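Local coordinates for ribokinase RBSK (Mycobacterium tuberculosis, PDB 3GO6), which probably phosphorylates D-ribose at O-5 with ATP and magnesium, yielding D-ribose 5-phosphate, as a homodimeric sugar kinase of the PfkB family, at residues A170-R183 with A193-P207. Residues are numbered along the deposited sequence; the frame is centred on the assembly and turned at random.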
# COMPACT_ATOMS: atom_id res chain seq x y z
N ALA A 170 -27.91 -8.48 -25.42
CA ALA A 170 -27.30 -7.34 -24.72
C ALA A 170 -25.98 -6.95 -25.38
O ALA A 170 -25.29 -7.81 -25.95
CB ALA A 170 -27.06 -7.69 -23.27
N VAL A 171 -25.62 -5.68 -25.29
CA VAL A 171 -24.31 -5.23 -25.73
C VAL A 171 -23.18 -5.86 -24.88
O VAL A 171 -23.21 -5.80 -23.66
CB VAL A 171 -24.20 -3.69 -25.66
CG1 VAL A 171 -22.77 -3.22 -26.04
CG2 VAL A 171 -25.25 -3.04 -26.55
N VAL A 172 -22.19 -6.46 -25.54
CA VAL A 172 -21.00 -6.94 -24.85
C VAL A 172 -19.92 -5.85 -24.91
O VAL A 172 -19.37 -5.55 -25.97
CB VAL A 172 -20.47 -8.28 -25.41
CG1 VAL A 172 -19.19 -8.67 -24.71
CG2 VAL A 172 -21.53 -9.39 -25.25
N MET A 173 -19.62 -5.27 -23.75
CA MET A 173 -18.66 -4.18 -23.65
C MET A 173 -17.53 -4.58 -22.70
O MET A 173 -17.79 -4.91 -21.52
CB MET A 173 -19.38 -2.91 -23.18
CG MET A 173 -18.50 -1.63 -23.12
SD MET A 173 -19.41 -0.15 -22.60
CE MET A 173 -20.38 0.19 -24.07
N VAL A 174 -16.30 -4.60 -23.20
CA VAL A 174 -15.16 -5.07 -22.45
C VAL A 174 -14.15 -3.95 -22.28
O VAL A 174 -13.72 -3.32 -23.26
CB VAL A 174 -14.47 -6.30 -23.13
CG1 VAL A 174 -13.24 -6.79 -22.34
CG2 VAL A 174 -15.48 -7.43 -23.32
N ASN A 175 -13.81 -3.66 -21.03
CA ASN A 175 -12.65 -2.83 -20.76
C ASN A 175 -11.46 -3.75 -20.73
O ASN A 175 -11.29 -4.53 -19.78
CB ASN A 175 -12.83 -2.07 -19.43
CG ASN A 175 -11.64 -1.21 -19.09
OD1 ASN A 175 -10.90 -0.73 -19.97
ND2 ASN A 175 -11.44 -1.01 -17.80
N ALA A 176 -10.64 -3.70 -21.79
CA ALA A 176 -9.51 -4.64 -21.95
C ALA A 176 -8.32 -4.26 -21.06
O ALA A 176 -7.24 -3.94 -21.55
CB ALA A 176 -9.07 -4.70 -23.44
N SER A 177 -8.53 -4.32 -19.74
CA SER A 177 -7.54 -3.90 -18.77
C SER A 177 -7.68 -4.82 -17.54
O SER A 177 -8.81 -5.07 -17.11
CB SER A 177 -7.80 -2.44 -18.39
OG SER A 177 -6.84 -1.92 -17.49
N PRO A 178 -6.57 -5.35 -17.01
CA PRO A 178 -5.19 -5.17 -17.47
C PRO A 178 -4.92 -5.98 -18.72
O PRO A 178 -5.68 -6.90 -19.03
CB PRO A 178 -4.35 -5.75 -16.33
CG PRO A 178 -5.31 -6.18 -15.27
CD PRO A 178 -6.65 -6.25 -15.84
N ALA A 179 -3.84 -5.63 -19.42
CA ALA A 179 -3.33 -6.39 -20.57
C ALA A 179 -2.64 -7.68 -20.11
O ALA A 179 -2.43 -7.89 -18.91
CB ALA A 179 -2.35 -5.51 -21.36
N GLY A 180 -2.29 -8.56 -21.05
CA GLY A 180 -1.51 -9.76 -20.74
C GLY A 180 -2.23 -10.90 -20.05
O GLY A 180 -1.59 -11.80 -19.51
N GLN A 181 -3.55 -10.91 -20.08
CA GLN A 181 -4.29 -12.00 -19.47
C GLN A 181 -4.31 -13.28 -20.34
O GLN A 181 -3.59 -13.35 -21.35
CB GLN A 181 -5.68 -11.53 -19.03
CG GLN A 181 -5.64 -10.42 -17.94
CD GLN A 181 -4.66 -10.74 -16.83
OE1 GLN A 181 -3.56 -10.16 -16.76
NE2 GLN A 181 -5.04 -11.65 -15.95
N ASP A 182 -5.09 -14.28 -19.93
CA ASP A 182 -5.13 -15.61 -20.58
C ASP A 182 -5.46 -15.49 -22.07
O ASP A 182 -6.62 -15.24 -22.43
CB ASP A 182 -6.14 -16.53 -19.87
CG ASP A 182 -6.13 -17.97 -20.43
OD1 ASP A 182 -5.28 -18.79 -20.00
OD2 ASP A 182 -6.99 -18.27 -21.29
N ARG A 183 -4.45 -15.67 -22.92
CA ARG A 183 -4.56 -15.42 -24.36
C ARG A 183 -5.69 -16.18 -25.07
O ARG A 183 -6.39 -15.61 -25.92
CB ARG A 183 -3.21 -15.68 -25.04
CG ARG A 183 -3.13 -15.32 -26.53
CD ARG A 183 -3.21 -13.82 -26.80
NE ARG A 183 -2.69 -13.02 -25.69
CZ ARG A 183 -2.79 -11.69 -25.61
NH1 ARG A 183 -3.36 -10.99 -26.59
NH2 ARG A 183 -2.30 -11.07 -24.54
N ALA A 193 -16.89 -9.67 -28.65
CA ALA A 193 -17.12 -8.33 -28.05
C ALA A 193 -17.71 -7.35 -29.07
O ALA A 193 -17.22 -7.26 -30.19
CB ALA A 193 -15.80 -7.76 -27.47
N ASP A 194 -18.75 -6.63 -28.66
CA ASP A 194 -19.33 -5.55 -29.45
C ASP A 194 -18.46 -4.29 -29.36
O ASP A 194 -18.19 -3.63 -30.38
CB ASP A 194 -20.76 -5.24 -28.98
CG ASP A 194 -21.74 -6.41 -29.23
OD1 ASP A 194 -21.71 -6.99 -30.34
OD2 ASP A 194 -22.53 -6.76 -28.31
N VAL A 195 -18.04 -3.95 -28.14
CA VAL A 195 -17.31 -2.71 -27.85
C VAL A 195 -16.15 -3.09 -26.96
O VAL A 195 -16.33 -3.87 -26.02
CB VAL A 195 -18.20 -1.68 -27.05
CG1 VAL A 195 -17.47 -0.34 -26.82
CG2 VAL A 195 -19.52 -1.46 -27.73
N VAL A 196 -14.96 -2.57 -27.27
CA VAL A 196 -13.80 -2.72 -26.42
C VAL A 196 -13.27 -1.34 -26.10
O VAL A 196 -13.12 -0.50 -27.01
CB VAL A 196 -12.68 -3.60 -27.04
CG1 VAL A 196 -11.48 -3.66 -26.12
CG2 VAL A 196 -13.20 -5.01 -27.27
N ILE A 197 -13.02 -1.11 -24.81
CA ILE A 197 -12.47 0.16 -24.32
C ILE A 197 -11.10 -0.15 -23.81
O ILE A 197 -10.93 -1.08 -23.00
CB ILE A 197 -13.32 0.74 -23.16
CG1 ILE A 197 -14.78 0.91 -23.61
CG2 ILE A 197 -12.73 2.08 -22.62
CD1 ILE A 197 -15.79 1.02 -22.43
N ALA A 198 -10.11 0.61 -24.27
CA ALA A 198 -8.74 0.35 -23.87
C ALA A 198 -7.89 1.57 -24.12
O ALA A 198 -8.20 2.35 -25.01
CB ALA A 198 -8.18 -0.84 -24.63
N ASN A 199 -6.83 1.77 -23.33
CA ASN A 199 -5.84 2.78 -23.71
C ASN A 199 -4.99 2.25 -24.89
O ASN A 199 -5.20 1.11 -25.33
CB ASN A 199 -5.00 3.27 -22.50
CG ASN A 199 -4.07 2.21 -21.92
OD1 ASN A 199 -3.57 1.32 -22.61
ND2 ASN A 199 -3.81 2.34 -20.64
N GLU A 200 -4.07 3.05 -25.40
CA GLU A 200 -3.30 2.63 -26.59
C GLU A 200 -2.51 1.35 -26.36
O GLU A 200 -2.56 0.43 -27.18
CB GLU A 200 -2.41 3.76 -27.14
CG GLU A 200 -3.22 4.89 -27.80
CD GLU A 200 -3.38 4.77 -29.32
OE1 GLU A 200 -3.42 3.64 -29.88
OE2 GLU A 200 -3.47 5.83 -29.98
N HIS A 201 -1.82 1.26 -25.22
CA HIS A 201 -1.04 0.06 -24.88
C HIS A 201 -1.93 -1.18 -24.71
O HIS A 201 -1.64 -2.27 -25.26
CB HIS A 201 -0.18 0.33 -23.63
CG HIS A 201 0.36 -0.92 -22.98
ND1 HIS A 201 1.45 -1.60 -23.46
CD2 HIS A 201 -0.04 -1.58 -21.86
CE1 HIS A 201 1.69 -2.65 -22.69
NE2 HIS A 201 0.80 -2.66 -21.71
N GLU A 202 -3.02 -1.03 -23.97
CA GLU A 202 -3.99 -2.12 -23.82
C GLU A 202 -4.63 -2.51 -25.17
O GLU A 202 -4.86 -3.70 -25.44
CB GLU A 202 -5.09 -1.74 -22.81
CG GLU A 202 -4.58 -1.52 -21.39
CD GLU A 202 -5.55 -0.70 -20.50
OE1 GLU A 202 -6.49 -0.05 -21.04
OE2 GLU A 202 -5.33 -0.69 -19.26
N ALA A 203 -4.92 -1.53 -26.02
CA ALA A 203 -5.52 -1.82 -27.33
C ALA A 203 -4.59 -2.67 -28.21
O ALA A 203 -5.05 -3.60 -28.91
CB ALA A 203 -5.93 -0.53 -28.05
N ASN A 204 -3.28 -2.38 -28.15
CA ASN A 204 -2.26 -3.15 -28.87
C ASN A 204 -2.24 -4.63 -28.46
O ASN A 204 -2.01 -5.49 -29.28
CB ASN A 204 -0.85 -2.58 -28.62
CG ASN A 204 -0.63 -1.23 -29.28
OD1 ASN A 204 -1.33 -0.85 -30.22
ND2 ASN A 204 0.38 -0.49 -28.78
N ASP A 205 -2.48 -4.90 -27.17
CA ASP A 205 -2.45 -6.25 -26.65
C ASP A 205 -3.69 -7.08 -26.96
O ASP A 205 -3.63 -8.31 -26.91
CB ASP A 205 -2.20 -6.25 -25.13
CG ASP A 205 -1.76 -7.61 -24.61
OD1 ASP A 205 -0.63 -8.05 -24.96
OD2 ASP A 205 -2.52 -8.25 -23.85
N TRP A 206 -4.80 -6.43 -27.25
CA TRP A 206 -6.07 -7.11 -27.47
C TRP A 206 -6.03 -7.95 -28.77
O TRP A 206 -5.53 -7.47 -29.78
CB TRP A 206 -7.19 -6.08 -27.53
CG TRP A 206 -8.59 -6.64 -27.55
CD1 TRP A 206 -9.48 -6.57 -28.58
CD2 TRP A 206 -9.27 -7.31 -26.48
NE1 TRP A 206 -10.67 -7.18 -28.22
CE2 TRP A 206 -10.56 -7.64 -26.93
CE3 TRP A 206 -8.90 -7.68 -25.17
CZ2 TRP A 206 -11.50 -8.30 -26.13
CZ3 TRP A 206 -9.83 -8.35 -24.38
CH2 TRP A 206 -11.11 -8.65 -24.86
N PRO A 207 -6.53 -9.19 -28.73
CA PRO A 207 -6.36 -10.14 -29.87
C PRO A 207 -6.88 -9.73 -31.26
O PRO A 207 -6.18 -9.94 -32.26
CB PRO A 207 -7.07 -11.41 -29.38
CG PRO A 207 -6.99 -11.30 -27.86
CD PRO A 207 -7.24 -9.84 -27.61
O HOH W 1 -24.63 -8.68 -28.32
O HOH W 2 -5.44 -5.34 -23.19
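Strands 171-175 and 195-199 pair in parallel inside the large central sheet, M173 beside V195 and N175 beside I197, their short axes 13° apart. Backbone bonds run from V195 N-V172 O to A176 N-I197 O. At the start of the pairing, D194 OD2 accepts from V172 N at 2.8 Å on its anti side, N-H...O angle 176°. On the face covered by helix 246-257, M173 CG, anti to the backbone N (chi1 -176°), runs alongside V195, setting SD 3.8 Å from I197 CD1; the bend at chi3 returns CE to V195. On the face of V174 and V196, V174 CG1 lies 3.8 Å from W206 CH2; past the strand end, A176 CB is 3.4 Å from W206 CE3. With helix 183-192 as the connection, the strands form a beta-alpha-beta crossover of the ribokinase fold. S177 OG donates to E202 OE2 (2.6 Å); N199 N to E202 OE1 and E202 N to N199 OD1 make a capping box at the start of helix 200-205, whose N-cap N199 is predicted to bind ATP. R183 grips D205 end-on: NH1 bonds to D205 O at 2.7 Å, and NH2 salt-bridges D205 OD2, which G180 N reaches from the opposite face of the carboxylate.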